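Local coordinates for protein PrhC (Penicillium brasilianum, PDB 5X9J) that acts as an isomerase in the biosynthesis of paraherquonin, a fungal meroterpenoid with a highly congested hexacyclic skeleton, at residues 31-36 with 50-55; 44-49 with 82-87; 98-103 with 107-112; 113-118 with 122-127; 155-160 with 164-169. One frame throughout, in Å; residues are numbered along the deposited sequence.

Contact 1. Residues 31-36 with 50-55; sequences IALAHK and LALRTE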
# COMPACT_ATOMS: atom_id res chain seq x y z
N ILE B 31 1.80 -18.73 -0.07
CA ILE B 31 2.99 -18.14 0.52
C ILE B 31 4.21 -18.43 -0.34
O ILE B 31 5.02 -17.54 -0.61
CB ILE B 31 3.17 -18.63 1.97
CG1 ILE B 31 2.04 -18.09 2.85
CG2 ILE B 31 4.54 -18.21 2.55
CD1 ILE B 31 1.93 -18.79 4.20
N ALA B 32 4.34 -19.68 -0.81
CA ALA B 32 5.46 -20.02 -1.68
C ALA B 32 5.42 -19.22 -2.97
O ALA B 32 6.47 -18.80 -3.48
CB ALA B 32 5.44 -21.52 -2.00
N LEU B 33 4.23 -19.00 -3.52
CA LEU B 33 4.12 -18.20 -4.74
C LEU B 33 4.60 -16.77 -4.51
O LEU B 33 5.30 -16.21 -5.36
CB LEU B 33 2.67 -18.22 -5.24
CG LEU B 33 2.45 -17.47 -6.56
CD1 LEU B 33 3.18 -18.16 -7.68
CD2 LEU B 33 0.96 -17.36 -6.88
N ALA B 34 4.28 -16.19 -3.35
CA ALA B 34 4.71 -14.82 -3.06
C ALA B 34 6.23 -14.73 -2.95
O ALA B 34 6.86 -13.82 -3.51
CB ALA B 34 4.04 -14.34 -1.76
N HIS B 35 6.85 -15.67 -2.23
CA HIS B 35 8.31 -15.68 -2.15
C HIS B 35 8.94 -15.90 -3.52
O HIS B 35 9.94 -15.26 -3.86
CB HIS B 35 8.77 -16.76 -1.17
CG HIS B 35 8.53 -16.42 0.26
ND1 HIS B 35 9.20 -15.40 0.90
CD2 HIS B 35 7.70 -16.96 1.18
CE1 HIS B 35 8.80 -15.33 2.16
NE2 HIS B 35 7.88 -16.27 2.35
N LYS B 36 8.35 -16.79 -4.32
CA LYS B 36 8.87 -17.05 -5.65
C LYS B 36 8.78 -15.81 -6.53
O LYS B 36 9.73 -15.46 -7.24
CB LYS B 36 8.10 -18.22 -6.28
CG LYS B 36 8.54 -18.55 -7.71
CD LYS B 36 7.85 -19.83 -8.18
CE LYS B 36 8.39 -20.29 -9.53
NZ LYS B 36 7.58 -21.43 -10.05
N LEU B 50 8.07 -13.50 -16.80
CA LEU B 50 6.91 -13.72 -17.65
C LEU B 50 6.38 -15.14 -17.52
O LEU B 50 5.16 -15.36 -17.62
CB LEU B 50 7.29 -13.40 -19.09
CG LEU B 50 7.57 -11.90 -19.18
CD1 LEU B 50 8.32 -11.55 -20.44
CD2 LEU B 50 6.27 -11.12 -19.10
N ALA B 51 7.26 -16.12 -17.28
CA ALA B 51 6.80 -17.49 -17.14
C ALA B 51 5.97 -17.70 -15.88
O ALA B 51 5.23 -18.68 -15.79
CB ALA B 51 8.00 -18.44 -17.13
N LEU B 52 6.09 -16.82 -14.89
CA LEU B 52 5.27 -16.93 -13.69
C LEU B 52 3.86 -16.36 -13.88
O LEU B 52 2.98 -16.62 -13.05
CB LEU B 52 5.98 -16.23 -12.52
CG LEU B 52 5.40 -16.48 -11.13
CD1 LEU B 52 5.50 -17.96 -10.77
CD2 LEU B 52 6.11 -15.60 -10.10
N ARG B 53 3.62 -15.61 -14.95
CA ARG B 53 2.35 -14.94 -15.16
C ARG B 53 1.51 -15.66 -16.20
O ARG B 53 2.03 -16.23 -17.15
CB ARG B 53 2.59 -13.50 -15.62
CG ARG B 53 3.43 -12.73 -14.67
CD ARG B 53 3.74 -11.36 -15.21
NE ARG B 53 4.67 -10.69 -14.31
CZ ARG B 53 4.67 -9.38 -14.09
NH1 ARG B 53 3.76 -8.60 -14.70
NH2 ARG B 53 5.57 -8.87 -13.25
N THR B 54 0.19 -15.62 -16.00
CA THR B 54 -0.70 -15.98 -17.09
C THR B 54 -0.52 -15.02 -18.25
O THR B 54 0.01 -13.91 -18.09
CB THR B 54 -2.15 -15.96 -16.62
OG1 THR B 54 -2.51 -14.61 -16.28
CG2 THR B 54 -2.33 -16.84 -15.41
N GLU B 55 -0.98 -15.44 -19.44
CA GLU B 55 -0.87 -14.58 -20.61
C GLU B 55 -1.66 -13.29 -20.45
O GLU B 55 -1.27 -12.25 -21.00
CB GLU B 55 -1.34 -15.32 -21.87
CG GLU B 55 -0.30 -16.27 -22.46
CD GLU B 55 -0.51 -16.53 -23.95
OE1 GLU B 55 -1.35 -15.83 -24.57
OE2 GLU B 55 0.16 -17.43 -24.50

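Contact 2. Residues 44-49 with 82-87; sequences GDMEAV and EWKHIG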
# COMPACT_ATOMS: atom_id res chain seq x y z
N GLY B 44 16.42 -10.85 -11.53
CA GLY B 44 16.53 -10.10 -12.76
C GLY B 44 16.24 -10.87 -14.03
O GLY B 44 16.46 -10.33 -15.12
N ASP B 45 15.72 -12.09 -13.93
CA ASP B 45 15.51 -12.95 -15.10
C ASP B 45 14.15 -12.64 -15.71
O ASP B 45 13.11 -13.05 -15.18
CB ASP B 45 15.61 -14.42 -14.71
CG ASP B 45 15.56 -15.37 -15.91
OD1 ASP B 45 14.95 -15.02 -16.95
OD2 ASP B 45 16.11 -16.48 -15.80
N MET B 46 14.17 -11.95 -16.85
CA MET B 46 12.93 -11.50 -17.48
C MET B 46 12.08 -12.67 -17.95
O MET B 46 10.85 -12.62 -17.88
CB MET B 46 13.26 -10.58 -18.66
CG MET B 46 12.22 -9.52 -18.94
SD MET B 46 11.70 -8.64 -17.45
CE MET B 46 13.27 -8.15 -16.71
N GLU B 47 12.72 -13.73 -18.45
CA GLU B 47 11.94 -14.86 -18.94
C GLU B 47 11.24 -15.58 -17.79
O GLU B 47 10.09 -16.00 -17.94
CB GLU B 47 12.85 -15.83 -19.71
CG GLU B 47 13.82 -15.15 -20.69
CD GLU B 47 13.12 -14.32 -21.77
OE1 GLU B 47 11.95 -14.62 -22.10
OE2 GLU B 47 13.75 -13.37 -22.28
N ALA B 48 11.91 -15.71 -16.65
CA ALA B 48 11.26 -16.29 -15.48
C ALA B 48 10.12 -15.40 -14.98
O ALA B 48 9.09 -15.92 -14.52
CB ALA B 48 12.29 -16.53 -14.37
N VAL B 49 10.28 -14.08 -15.05
CA VAL B 49 9.20 -13.16 -14.68
C VAL B 49 7.94 -13.49 -15.47
O VAL B 49 6.88 -13.78 -14.91
CB VAL B 49 9.61 -11.70 -14.89
CG1 VAL B 49 8.39 -10.78 -14.82
CG2 VAL B 49 10.64 -11.26 -13.87
N GLU B 82 13.50 -0.50 -18.99
CA GLU B 82 13.84 0.87 -18.62
C GLU B 82 14.47 0.92 -17.24
O GLU B 82 15.44 1.66 -17.01
CB GLU B 82 12.61 1.77 -18.67
CG GLU B 82 11.99 1.88 -20.05
CD GLU B 82 12.88 2.63 -21.05
OE1 GLU B 82 13.86 3.30 -20.62
OE2 GLU B 82 12.59 2.56 -22.26
N TRP B 83 13.93 0.14 -16.31
CA TRP B 83 14.55 0.04 -14.99
C TRP B 83 15.99 -0.44 -15.09
O TRP B 83 16.88 0.10 -14.41
CB TRP B 83 13.76 -0.90 -14.09
CG TRP B 83 14.36 -0.89 -12.75
CD1 TRP B 83 15.26 -1.78 -12.24
CD2 TRP B 83 14.17 0.11 -11.75
NE1 TRP B 83 15.62 -1.41 -10.96
CE2 TRP B 83 14.96 -0.25 -10.64
CE3 TRP B 83 13.38 1.27 -11.68
CZ2 TRP B 83 14.99 0.51 -9.47
CZ3 TRP B 83 13.41 2.03 -10.52
CH2 TRP B 83 14.22 1.65 -9.43
N LYS B 84 16.25 -1.47 -15.90
CA LYS B 84 17.60 -2.03 -15.98
C LYS B 84 18.59 -1.04 -16.60
O LYS B 84 19.78 -1.09 -16.28
CB LYS B 84 17.59 -3.34 -16.77
CG LYS B 84 16.86 -4.48 -16.07
CD LYS B 84 17.16 -5.81 -16.75
CE LYS B 84 16.61 -6.99 -15.94
NZ LYS B 84 17.61 -8.09 -15.80
N HIS B 85 18.13 -0.15 -17.49
CA HIS B 85 19.02 0.87 -18.04
C HIS B 85 19.51 1.84 -16.97
O HIS B 85 20.60 2.41 -17.11
CB HIS B 85 18.33 1.67 -19.15
CG HIS B 85 18.15 0.92 -20.43
ND1 HIS B 85 17.17 1.26 -21.35
CD2 HIS B 85 18.82 -0.13 -20.96
CE1 HIS B 85 17.24 0.44 -22.39
NE2 HIS B 85 18.24 -0.41 -22.18
N ILE B 86 18.73 2.08 -15.92
CA ILE B 86 19.10 3.09 -14.94
C ILE B 86 19.49 2.50 -13.60
O ILE B 86 19.99 3.24 -12.74
CB ILE B 86 17.99 4.15 -14.78
CG1 ILE B 86 16.69 3.56 -14.21
CG2 ILE B 86 17.72 4.82 -16.12
CD1 ILE B 86 16.64 3.48 -12.70
N GLY B 87 19.28 1.20 -13.38
CA GLY B 87 19.55 0.62 -12.08
C GLY B 87 20.25 -0.72 -12.22
O GLY B 87 20.18 -1.38 -13.25

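Contact 3. Residues 98-103 with 107-112; sequences GTMVVD and KKIAFR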
# COMPACT_ATOMS: atom_id res chain seq x y z
N GLY B 98 4.78 -11.73 9.33
CA GLY B 98 3.61 -11.94 10.16
C GLY B 98 2.40 -11.10 9.77
O GLY B 98 1.29 -11.40 10.21
N THR B 99 2.58 -10.06 8.96
CA THR B 99 1.44 -9.23 8.59
C THR B 99 0.82 -9.65 7.27
O THR B 99 -0.18 -9.05 6.84
CB THR B 99 1.82 -7.75 8.54
OG1 THR B 99 2.71 -7.52 7.45
CG2 THR B 99 2.49 -7.38 9.82
N MET B 100 1.38 -10.68 6.65
CA MET B 100 0.87 -11.23 5.40
C MET B 100 -0.59 -11.64 5.52
O MET B 100 -1.02 -12.12 6.57
CB MET B 100 1.74 -12.43 5.05
CG MET B 100 1.57 -13.04 3.72
SD MET B 100 2.86 -14.31 3.61
CE MET B 100 4.32 -13.33 3.36
N VAL B 101 -1.36 -11.46 4.45
CA VAL B 101 -2.78 -11.79 4.44
C VAL B 101 -3.00 -12.83 3.35
O VAL B 101 -2.75 -12.54 2.17
CB VAL B 101 -3.65 -10.55 4.20
CG1 VAL B 101 -5.15 -10.89 4.32
CG2 VAL B 101 -3.25 -9.43 5.18
N VAL B 102 -3.45 -14.02 3.72
CA VAL B 102 -3.58 -15.13 2.77
C VAL B 102 -5.06 -15.52 2.64
O VAL B 102 -5.68 -15.94 3.63
CB VAL B 102 -2.73 -16.34 3.17
CG1 VAL B 102 -2.67 -17.32 2.03
CG2 VAL B 102 -1.33 -15.90 3.58
N ASP B 103 -5.59 -15.43 1.43
CA ASP B 103 -7.01 -15.71 1.14
C ASP B 103 -7.07 -17.03 0.35
O ASP B 103 -6.98 -17.04 -0.87
CB ASP B 103 -7.65 -14.55 0.36
CG ASP B 103 -9.19 -14.66 0.27
OD1 ASP B 103 -9.73 -15.79 0.39
OD2 ASP B 103 -9.85 -13.60 0.09
N LYS B 107 -7.73 -17.44 -3.53
CA LYS B 107 -6.39 -17.61 -4.11
C LYS B 107 -5.70 -16.25 -4.28
O LYS B 107 -5.12 -15.95 -5.32
CB LYS B 107 -6.45 -18.37 -5.44
CG LYS B 107 -7.28 -19.66 -5.41
CD LYS B 107 -6.63 -20.74 -4.57
CE LYS B 107 -7.42 -22.05 -4.64
NZ LYS B 107 -8.74 -21.94 -3.95
N LYS B 108 -5.77 -15.44 -3.23
CA LYS B 108 -5.12 -14.14 -3.18
C LYS B 108 -4.18 -14.06 -1.99
O LYS B 108 -4.42 -14.70 -0.95
CB LYS B 108 -6.14 -13.00 -3.06
CG LYS B 108 -6.82 -12.55 -4.34
CD LYS B 108 -8.00 -11.64 -3.96
CE LYS B 108 -8.31 -10.62 -5.05
NZ LYS B 108 -9.01 -11.19 -6.23
N ILE B 109 -3.14 -13.25 -2.12
CA ILE B 109 -2.23 -13.04 -1.00
C ILE B 109 -1.74 -11.60 -1.05
O ILE B 109 -1.41 -11.07 -2.11
CB ILE B 109 -1.07 -14.06 -1.03
CG1 ILE B 109 -0.15 -13.88 0.18
CG2 ILE B 109 -0.30 -14.01 -2.36
CD1 ILE B 109 0.80 -15.10 0.43
N ALA B 110 -1.72 -10.97 0.12
CA ALA B 110 -1.18 -9.62 0.25
C ALA B 110 0.03 -9.69 1.17
O ALA B 110 -0.04 -10.32 2.22
CB ALA B 110 -2.22 -8.65 0.82
N PHE B 111 1.13 -9.06 0.76
CA PHE B 111 2.32 -9.11 1.59
C PHE B 111 3.09 -7.80 1.47
O PHE B 111 3.01 -7.10 0.47
CB PHE B 111 3.23 -10.29 1.21
CG PHE B 111 3.65 -10.31 -0.23
CD1 PHE B 111 4.85 -9.72 -0.63
CD2 PHE B 111 2.87 -10.93 -1.19
CE1 PHE B 111 5.25 -9.76 -1.96
CE2 PHE B 111 3.25 -10.97 -2.51
CZ PHE B 111 4.46 -10.39 -2.90
N ARG B 112 3.82 -7.49 2.53
CA ARG B 112 4.72 -6.35 2.53
C ARG B 112 6.07 -6.76 1.95
O ARG B 112 6.54 -7.87 2.18
CB ARG B 112 4.91 -5.82 3.95
CG ARG B 112 3.65 -5.25 4.58
CD ARG B 112 3.98 -4.75 5.98
NE ARG B 112 4.76 -3.52 5.95
CZ ARG B 112 5.23 -2.90 7.02
NH1 ARG B 112 5.02 -3.42 8.23
NH2 ARG B 112 5.90 -1.77 6.89

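Contact 4. Residues 113-118 with 122-127; sequences AACSAD and GPYENE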
# COMPACT_ATOMS: atom_id res chain seq x y z
N ALA B 113 6.66 -5.86 1.17
CA ALA B 113 7.94 -6.14 0.54
C ALA B 113 8.80 -4.88 0.59
O ALA B 113 8.30 -3.77 0.78
CB ALA B 113 7.76 -6.61 -0.91
N ALA B 114 10.10 -5.08 0.45
CA ALA B 114 11.05 -3.99 0.32
C ALA B 114 11.87 -4.22 -0.93
O ALA B 114 12.00 -5.35 -1.41
CB ALA B 114 11.95 -3.87 1.55
N CYS B 115 12.42 -3.14 -1.48
CA CYS B 115 13.29 -3.24 -2.63
C CYS B 115 14.40 -2.22 -2.50
O CYS B 115 14.30 -1.25 -1.74
CB CYS B 115 12.54 -3.03 -3.95
SG CYS B 115 11.79 -1.40 -4.08
N SER B 116 15.48 -2.48 -3.24
CA SER B 116 16.64 -1.60 -3.25
C SER B 116 17.38 -1.78 -4.56
O SER B 116 17.25 -2.81 -5.23
CB SER B 116 17.58 -1.87 -2.08
OG SER B 116 18.05 -3.21 -2.11
N ALA B 117 18.14 -0.76 -4.92
CA ALA B 117 18.95 -0.79 -6.13
C ALA B 117 19.94 0.36 -6.07
O ALA B 117 19.69 1.39 -5.44
CB ALA B 117 18.09 -0.67 -7.40
N ASP B 118 21.09 0.15 -6.72
CA ASP B 118 21.93 1.26 -7.13
C ASP B 118 21.42 1.79 -8.45
O ASP B 118 20.97 1.03 -9.31
CB ASP B 118 23.39 0.80 -7.25
CG ASP B 118 23.99 0.50 -5.91
OD1 ASP B 118 23.99 1.40 -5.04
OD2 ASP B 118 24.43 -0.65 -5.70
N GLY B 122 21.80 7.46 -7.73
CA GLY B 122 22.20 7.12 -6.39
C GLY B 122 21.40 5.97 -5.83
O GLY B 122 20.55 5.39 -6.51
N PRO B 123 21.67 5.61 -4.58
CA PRO B 123 20.97 4.47 -3.97
C PRO B 123 19.46 4.69 -3.91
O PRO B 123 18.98 5.82 -3.74
CB PRO B 123 21.58 4.40 -2.56
CG PRO B 123 22.92 5.11 -2.70
CD PRO B 123 22.66 6.21 -3.67
N TYR B 124 18.72 3.61 -4.09
CA TYR B 124 17.26 3.64 -4.08
C TYR B 124 16.77 2.60 -3.10
O TYR B 124 17.23 1.46 -3.12
CB TYR B 124 16.70 3.37 -5.48
CG TYR B 124 15.19 3.34 -5.57
CD1 TYR B 124 14.42 4.44 -5.19
CD2 TYR B 124 14.52 2.23 -6.08
CE1 TYR B 124 13.04 4.43 -5.31
CE2 TYR B 124 13.14 2.20 -6.19
CZ TYR B 124 12.40 3.31 -5.80
OH TYR B 124 11.04 3.30 -5.94
N GLU B 125 15.83 2.99 -2.25
CA GLU B 125 15.17 2.05 -1.35
C GLU B 125 13.70 2.39 -1.31
O GLU B 125 13.33 3.57 -1.22
CB GLU B 125 15.79 2.10 0.05
CG GLU B 125 17.26 1.68 0.05
CD GLU B 125 17.96 1.90 1.38
OE1 GLU B 125 17.46 2.70 2.20
OE2 GLU B 125 19.01 1.27 1.60
N ASN B 126 12.85 1.37 -1.40
CA ASN B 126 11.42 1.58 -1.29
C ASN B 126 10.82 0.41 -0.53
O ASN B 126 11.48 -0.61 -0.29
CB ASN B 126 10.77 1.77 -2.67
CG ASN B 126 9.58 2.73 -2.63
OD1 ASN B 126 8.90 2.79 -1.62
ND2 ASN B 126 9.35 3.48 -3.71
N GLU B 127 9.58 0.60 -0.09
CA GLU B 127 8.82 -0.41 0.62
C GLU B 127 7.44 -0.46 -0.00
O GLU B 127 6.91 0.55 -0.48
CB GLU B 127 8.74 -0.10 2.12
CG GLU B 127 10.12 -0.24 2.82
CD GLU B 127 10.13 0.31 4.24
OE1 GLU B 127 9.08 0.30 4.91
OE2 GLU B 127 11.22 0.75 4.69

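Contact 5. Residues 155-160 with 164-169; sequences DLMNRL and QAAKGL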
# COMPACT_ATOMS: atom_id res chain seq x y z
N ASP B 155 11.33 11.08 -5.63
CA ASP B 155 12.69 11.56 -5.38
C ASP B 155 13.68 10.91 -6.32
O ASP B 155 14.59 11.57 -6.84
CB ASP B 155 13.10 11.30 -3.92
CG ASP B 155 12.42 12.25 -2.92
OD1 ASP B 155 11.86 13.29 -3.35
OD2 ASP B 155 12.47 11.95 -1.70
N LEU B 156 13.53 9.60 -6.56
CA LEU B 156 14.38 8.93 -7.54
C LEU B 156 14.21 9.55 -8.92
O LEU B 156 15.19 9.87 -9.60
CB LEU B 156 14.08 7.43 -7.59
CG LEU B 156 14.79 6.69 -8.74
CD1 LEU B 156 16.32 6.76 -8.58
CD2 LEU B 156 14.34 5.25 -8.83
N MET B 157 12.95 9.74 -9.35
CA MET B 157 12.69 10.34 -10.65
C MET B 157 13.30 11.73 -10.77
O MET B 157 13.82 12.10 -11.82
CB MET B 157 11.19 10.40 -10.93
CG MET B 157 10.52 9.04 -10.97
SD MET B 157 11.27 8.00 -12.24
CE MET B 157 10.93 9.00 -13.69
N ASN B 158 13.22 12.52 -9.69
CA ASN B 158 13.84 13.84 -9.71
C ASN B 158 15.36 13.73 -9.84
O ASN B 158 15.98 14.50 -10.59
CB ASN B 158 13.48 14.61 -8.44
CG ASN B 158 12.02 15.04 -8.40
OD1 ASN B 158 11.33 15.07 -9.43
ND2 ASN B 158 11.55 15.39 -7.22
N ARG B 159 15.98 12.81 -9.11
CA ARG B 159 17.43 12.64 -9.21
C ARG B 159 17.83 12.16 -10.60
O ARG B 159 18.83 12.62 -11.16
CB ARG B 159 17.93 11.68 -8.13
CG ARG B 159 17.92 12.28 -6.72
CD ARG B 159 18.47 11.28 -5.69
NE ARG B 159 17.45 10.33 -5.28
CZ ARG B 159 17.67 9.05 -4.94
NH1 ARG B 159 18.90 8.53 -4.97
NH2 ARG B 159 16.64 8.29 -4.59
N LEU B 160 17.05 11.24 -11.18
CA LEU B 160 17.31 10.77 -12.54
C LEU B 160 17.16 11.90 -13.55
O LEU B 160 17.96 12.01 -14.49
CB LEU B 160 16.38 9.62 -12.90
CG LEU B 160 16.55 8.29 -12.15
CD1 LEU B 160 15.46 7.31 -12.58
CD2 LEU B 160 17.95 7.70 -12.39
N GLN B 164 19.51 13.62 -16.74
CA GLN B 164 18.99 13.33 -18.08
C GLN B 164 18.63 11.86 -18.25
O GLN B 164 18.62 11.34 -19.38
CB GLN B 164 19.99 13.75 -19.17
CG GLN B 164 20.50 15.17 -19.01
CD GLN B 164 19.38 16.19 -19.09
OE1 GLN B 164 18.36 15.96 -19.73
NE2 GLN B 164 19.58 17.33 -18.45
N ALA B 165 18.30 11.16 -17.16
CA ALA B 165 18.09 9.72 -17.22
C ALA B 165 16.67 9.31 -16.86
O ALA B 165 16.45 8.14 -16.54
CB ALA B 165 19.09 9.01 -16.31
N ALA B 166 15.70 10.23 -16.93
CA ALA B 166 14.34 9.95 -16.44
C ALA B 166 13.32 9.65 -17.53
O ALA B 166 12.25 9.10 -17.21
CB ALA B 166 13.82 11.12 -15.60
N LYS B 167 13.59 10.00 -18.78
CA LYS B 167 12.52 9.97 -19.78
C LYS B 167 11.98 8.57 -20.02
O LYS B 167 10.78 8.41 -20.26
CB LYS B 167 13.01 10.60 -21.09
CG LYS B 167 13.22 12.10 -20.99
CD LYS B 167 13.45 12.74 -22.35
CE LYS B 167 13.55 14.26 -22.22
NZ LYS B 167 13.93 14.92 -23.52
N GLY B 168 12.83 7.54 -19.93
CA GLY B 168 12.36 6.18 -20.13
C GLY B 168 11.36 5.74 -19.08
O GLY B 168 10.28 5.24 -19.40
N LEU B 169 11.71 5.91 -17.80
CA LEU B 169 10.78 5.55 -16.74
C LEU B 169 9.57 6.47 -16.73
O LEU B 169 8.45 6.03 -16.46
CB LEU B 169 11.48 5.58 -15.38
CG LEU B 169 12.44 4.43 -15.09
CD1 LEU B 169 13.13 4.65 -13.75
CD2 LEU B 169 11.69 3.10 -15.11

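Contact 1. Residues 31-36 with 50-55
L52 reaches across to L33 and K36, and a single methyl, its CD1, does all of the touching. CD1 of L52 meets CD1 of L33 at 3.9 Å, branch end against branch end, the two side chains running obliquely to each other. The same methyl lies against the outer methylenes of K36, with L52 CD1 3.9 Å from K36 CE and 4.0 Å from K36 CD. The lysine thus contributes its hydrocarbon stem to an apolar contact, its chain extended throughout and its amino end still near the same methyl, on a residue that is exposed. In L52 the CG sits opposite the backbone N (chi1 -168°), which projects the isobutyl group from its turn toward helix 26-43; the nearest CA atoms, those of K36 and L52, are 8.8 Å apart.

The two partners of the methyl lie three residues apart, and hence on one face of helix 26-43. The arrangement is that of a long helix laid against a curved sheet and buttressed at its flank by a short second helix, consistent with the cone-shaped alpha+beta architecture of NTF2-like proteins. A34 points away from L52 and packs instead on I109 and F111 of the sheet.

The position of L52 is set by its own chain. L52 follows helix 46-51, with R53 N bonded to L50 O at 3.1 Å. L52 and T54 make backbone hydrogen bonds to V141, and T54 OG1 bonds to D142, tying this corner to the sheet.

Contact 2. Residues 44-49 with 82-87
G44 and K84 mark the nearest approach of the two backbones, their CA atoms 8.8 Å apart, so the join depends on K84 and M46 reaching across, K84 to a backbone carbonyl. The first segment is a helix-to-helix corner: G44 leaves helix 26-43 with a positive phi of 75°, and D45 serves as the N-cap of helix 46-51. K84 projects from near the end of helix 73-86 and binds that corner.

The ammonium group of K84 donates to the carbonyl of G44, with K84 NZ only 2.6 Å from G44 O. It arrives in the carbonyl plane, on a lone pair, at a C=O...N angle of 133°. A long chain bent at its last torsion makes the reach. Its last carbon, CE, has a second neighbour: the methyl CE of M46 comes to 3.6 Å from K84 CE, the two side chains meeting tip to tip. M46, folded at chi2 and chi3, also packs against R77, F80 and E81 of helix 73-86. Glycine suits the corner on two counts, since positive phi favours it and a beta carbon at G44 would come tight against the ammonium group. W83, on the same helix as K84, does not join in: its ring meets that of Y124 and its indole N-H bonds to S90.

The cap completes the corner. D45 OD1 takes the A48 N-H at 3.1 Å and, weakly, that of E47; the A48 nitrogen lies above the carboxylate plane, 70° out of it.

Contact 3. Residues 98-103 with 107-112
The beta hairpin of strands 101-103 and 108-119 runs from the V101-A110 pair to a G1 bulge, where K107 and K108 both face D103. V101 and A110 form a hydrogen-bonded pair, A110 N to V101 O and V101 N to A110 O each at 2.8 Å and close to straight. V102 and I109 make the next, non-hydrogen-bonded pair. At D103 the register slips by one residue: its carbonyl receives K108 N at 3.1 Å and, weakly, K107 N, while D103 N returns a bond to K108 O. The positive phi of K107 (59°) allows this.

On the face with V102, M100 and I109 interlock. CD1 of I109 touches M100 SD and V102 CG2, both at 3.9 Å. M100 stretches out to SD and then bends at chi3 (-74°), bringing CE alongside F111 CB, also at 3.9 Å. A serine in place of M100 would probably leave I109 CD1 and F111 CB without the sulfur and methyl they rest on.

The opposite face, bearing V101, D103, A110 and K108, meets the second subunit: V101 packs on V101 of that chain, and D103 OD2 forms a salt bridge with R27 and accepts from V102 N there. Within the chain, V102 and F111 lie under helix 26-43, while strand 124-134 continues the sheet beside I109, A110 and F111.

Contact 4. Residues 113-118 with 122-127
C115 meets N126 because its SG is held between the backbone N and the carbonyl carbon (chi1 62°), a crowded position that puts the sulfur 3.6 Å from N126 CB. In Y124, CG lies opposite the backbone N (chi1 178°), and the ring is laid back along its own strand toward N126. C115 SG stands obliquely to that ring, 4.4 Å from Y124 CE2, in a loose sulfur-aromatic contact.

N126 then fixes the ring's far end. Its ND2 donates to Y124 OH at 2.8 Å in an almost perfectly straight bond, the hydroxyl lying in the amide plane. Its OD1 accepts E127 N at 2.8 Å on a lone pair and also takes the backbone N of D149, so both ends of the amide are occupied and its rotation is set. Were N126 a leucine, the Y124 hydroxyl would probably lose this donor and the main-chain N-H of D149 its acceptor.

Beneath these groups, C115 pairs with N126, and A117 with Y124, through four backbone bonds; the shortest, Y124 N to A117 O, is 2.8 Å. Between the pairs, S116 CA leans on Y124 O in a CA-H...O contact of 3.1 Å. K153 and L156 of helix 150-162 pack on Y124.

Hydrogen-bonded and non-hydrogen-bonded pairs in turn, A114 with E127 and S116 with E125 being the latter, mark antiparallel strands, and the short connection makes this a beta hairpin, joining strands 108-119 and 124-134 in the curved sheet.

Contact 5. Residues 155-160 with 164-169
L160 and L169 meet branch to branch, and M157 comes at L169 from one turn further back along the first helix. CD1 of L160 touches CD1 of L169 at 3.7 Å, the side chains slanting across each other rather than running parallel. In both leucines CG lies opposite the carbonyl carbon, beside the backbone N. M157 curls instead of extending: its three torsions all lie near -60°, and the hook brings its sulfur and methyl over the base of L169. There M157 SD is 4.0 Å from L169 CB, and M157 CE is 3.9 Å from that same CB. The methyl also reaches the carbonyl oxygen of A166, with M157 CE 3.8 Å from A166 O.

Two small residues let the chains close up. CB of A166 rests 4.0 Å from CB of L160, while A165 sets its CB beside the carbonyl of L160 and, more loosely, against L160 CD2.

The backbone route between the helices is a Schellman motif, in which Q164, with a positive phi of 59°, ends helix 150-162. Its hallmark bond runs from A165 N to L160 O at 2.8 Å, the donor standing 40° out of the carbonyl plane.

This corner between two helices is wedged against two other parts of the fold. L169 lies on Y79, E82 and I86 of helix 73-86, L156 packs on W83 of that helix, and R159 NH1 bonds to P123 O, next to strand 124-134.

Contacts 3 and 4 share strand 108-119 and are both antiparallel hairpins built on backbone bonds, yet contact 3 is buried and faces the second subunit, whereas contact 4 is partly buried and leans on helices. Contacts 1 and 2 both use helix 46-51: the first is a small buried apolar touch, the second a surface contact resting on one lysine-carbonyl bond. Contact 5 is buried again, mainly apolar, with one helix-ending bond. Contact 1 packs on contact 3, while contacts 2, 4 and 5 touch one another. Contacts 3 and 5, by contrast, stay about 17 Å apart at their nearest atoms.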